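Local coordinates for minor structural protein 5 (Lactococcus phage Tuc2009, PDB 5E7T), which is a minor structural protein of the phage virion, probably a baseplate accessory protein whose carbohydrate-binding-like domain assists attachment to the host cell surface, at residues Trp97-Thr103 against Phe166-Ser172. Residues are numbered along the deposited sequence; the frame is centred on the assembly and turned at random.
Sequences WNVPAGT and FGQQEGS
N98 and S172 form an antiparallel hydrogen-bonded pair where strand 85-98 ends and strand 171-184 begins, N98 N giving a bond of 2.8 Å to S172 O and S172 N one of 2.9 Å to N98 O. Both side chains leave the same face of the sheet, and CB of N98 rests beside OG of S172. V99 turns CG2 anti to its carbonyl carbon, which lays this methyl over one face of the W97 ring, offset toward the rim, and also against S172 O at 3.8 Å. Both segments are connections between the sheets of a beta-sandwich in the BppA domain: 97-103 passes from strand 85-98 to strand 104-114, and the other segment returns from strand 157-166 to strand 171-184, so both cross side by side from one sheet to the other at one end of the sandwich; the N98-S172 pair belongs to the five-stranded sheet. T103, buried between them, has OG1 beside its own backbone N (chi1 -40°) and donates it to Q169 O at 2.8 Å, coming from above the carbonyl plane, 55° out of it. Its CG2 reaches the same carbonyl oxygen at 3.5 Å and leans toward G171, while CA of T103 makes a CA-H...O contact of 3.3 Å with F166 O. P100 and Q169 cross obliquely, with CB of the proline meeting OE1 of Q169 at 3.4 Å and the ring's CG packing on CB of the glutamine. The backbone of G167 passes close to G102 O, and its positive phi of 132° suits a residue without a side chain. The side chain of E170 leads away from 97-103, and its OE2 forms a salt bridge with K59, while its backbone O touches CD of P100.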
loop_
_atom_site.group_PDB
_atom_site.type_symbol
_atom_site.label_atom_id
_atom_site.label_comp_id
_atom_site.label_asym_id
_atom_site.label_seq_id
_atom_site.Cartn_x
_atom_site.Cartn_y
_atom_site.Cartn_z
ATOM N N TRP B 97 23.614 63.015 22.607
ATOM C CA TRP B 97 24.333 63.536 21.441
ATOM C C TRP B 97 25.746 63.957 21.870
ATOM O O TRP B 97 25.929 65.048 22.406
ATOM C CB TRP B 97 23.541 64.683 20.785
ATOM C CG TRP B 97 24.210 65.306 19.594
ATOM C CD1 TRP B 97 25.057 66.369 19.597
ATOM C CD2 TRP B 97 24.071 64.905 18.222
ATOM N NE1 TRP B 97 25.512 66.615 18.319
ATOM C CE2 TRP B 97 24.913 65.737 17.455
ATOM C CE3 TRP B 97 23.341 63.901 17.571
ATOM C CZ2 TRP B 97 24.996 65.639 16.070
ATOM C CZ3 TRP B 97 23.437 63.793 16.200
ATOM C CH2 TRP B 97 24.261 64.653 15.461
ATOM N N ASN B 98 26.731 63.068 21.675
ATOM C CA ASN B 98 28.129 63.298 22.057
ATOM C C ASN B 98 29.007 63.417 20.842
ATOM O O ASN B 98 29.689 62.467 20.468
ATOM C CB ASN B 98 28.647 62.221 23.030
ATOM C CG ASN B 98 27.694 61.894 24.169
ATOM O OD1 ASN B 98 27.053 60.830 24.180
ATOM N ND2 ASN B 98 27.564 62.808 25.138
ATOM N N VAL B 99 28.948 64.586 20.204
ATOM C CA VAL B 99 29.708 64.922 19.006
ATOM C C VAL B 99 30.574 66.165 19.318
ATOM O O VAL B 99 30.069 67.291 19.442
ATOM C CB VAL B 99 28.784 65.102 17.779
ATOM C CG1 VAL B 99 29.570 65.567 16.562
ATOM C CG2 VAL B 99 28.026 63.818 17.466
ATOM N N PRO B 100 31.896 65.955 19.468
ATOM C CA PRO B 100 32.795 67.061 19.832
ATOM C C PRO B 100 32.966 68.138 18.767
ATOM O O PRO B 100 32.328 68.082 17.710
ATOM C CB PRO B 100 34.119 66.352 20.138
ATOM C CG PRO B 100 33.773 64.933 20.326
ATOM C CD PRO B 100 32.637 64.689 19.396
ATOM N N ALA B 101 33.837 69.127 19.066
ATOM C CA ALA B 101 34.154 70.272 18.221
ATOM C C ALA B 101 34.683 69.904 16.824
ATOM O O ALA B 101 34.124 70.352 15.807
ATOM C CB ALA B 101 35.140 71.174 18.934
ATOM N N GLY B 102 35.744 69.097 16.791
ATOM C CA GLY B 102 36.384 68.687 15.547
ATOM C C GLY B 102 35.575 67.743 14.692
ATOM O O GLY B 102 35.821 67.645 13.487
ATOM N N THR B 103 34.595 67.060 15.307
ATOM C CA THR B 103 33.780 66.037 14.662
ATOM C C THR B 103 32.561 66.615 13.915
ATOM O O THR B 103 31.745 67.360 14.466
ATOM C CB THR B 103 33.427 64.942 15.660
ATOM O OG1 THR B 103 34.583 64.698 16.465
ATOM C CG2 THR B 103 33.021 63.654 14.975
ATOM N N PHE B 166 33.468 62.318 11.065
ATOM C CA PHE B 166 34.795 62.652 10.576
ATOM C C PHE B 166 35.398 63.793 11.360
ATOM O O PHE B 166 34.704 64.740 11.740
ATOM C CB PHE B 166 34.797 62.899 9.063
ATOM C CG PHE B 166 34.484 61.639 8.297
ATOM C CD1 PHE B 166 35.482 60.717 8.008
ATOM C CD2 PHE B 166 33.176 61.340 7.924
ATOM C CE1 PHE B 166 35.187 59.526 7.347
ATOM C CE2 PHE B 166 32.885 60.146 7.256
ATOM C CZ PHE B 166 33.896 59.244 6.982
ATOM N N GLY B 167 36.682 63.663 11.631
ATOM C CA GLY B 167 37.420 64.613 12.435
ATOM C C GLY B 167 38.228 63.880 13.479
ATOM O O GLY B 167 38.156 62.646 13.575
ATOM N N GLN B 168 38.987 64.651 14.271
ATOM C CA GLN B 168 39.915 64.168 15.293
ATOM C C GLN B 168 39.300 63.204 16.296
ATOM O O GLN B 168 39.819 62.092 16.457
ATOM C CB GLN B 168 40.570 65.357 16.009
ATOM C CG GLN B 168 42.073 65.251 16.138
ATOM C CD GLN B 168 42.708 66.620 16.050
ATOM O OE1 GLN B 168 43.093 67.086 14.963
ATOM N NE2 GLN B 168 42.807 67.304 17.193
ATOM N N GLN B 169 38.186 63.618 16.946
ATOM C CA GLN B 169 37.547 62.829 17.989
ATOM C C GLN B 169 36.387 61.984 17.531
ATOM O O GLN B 169 35.797 62.210 16.470
ATOM C CB GLN B 169 37.112 63.722 19.139
ATOM C CG GLN B 169 38.254 64.253 19.987
ATOM C CD GLN B 169 37.753 65.385 20.834
ATOM O OE1 GLN B 169 37.540 66.507 20.350
ATOM N NE2 GLN B 169 37.482 65.096 22.099
ATOM N N GLU B 170 36.061 60.991 18.355
ATOM C CA GLU B 170 34.954 60.077 18.129
ATOM C C GLU B 170 33.692 60.847 18.384
ATOM O O GLU B 170 33.642 61.693 19.288
ATOM C CB GLU B 170 35.038 58.909 19.120
ATOM C CG GLU B 170 33.969 57.855 18.956
ATOM C CD GLU B 170 34.022 56.789 20.024
ATOM O OE1 GLU B 170 33.678 57.091 21.190
ATOM O OE2 GLU B 170 34.419 55.648 19.694
ATOM N N GLY B 171 32.680 60.522 17.601
ATOM C CA GLY B 171 31.345 61.065 17.745
ATOM C C GLY B 171 30.380 59.926 17.938
ATOM O O GLY B 171 30.573 58.841 17.372
ATOM N N SER B 172 29.337 60.167 18.735
ATOM C CA SER B 172 28.272 59.184 18.991
ATOM C C SER B 172 26.957 59.854 19.369
ATOM O O SER B 172 26.946 60.990 19.834
ATOM C CB SER B 172 28.682 58.175 20.066
ATOM O OG SER B 172 29.177 58.847 21.212
#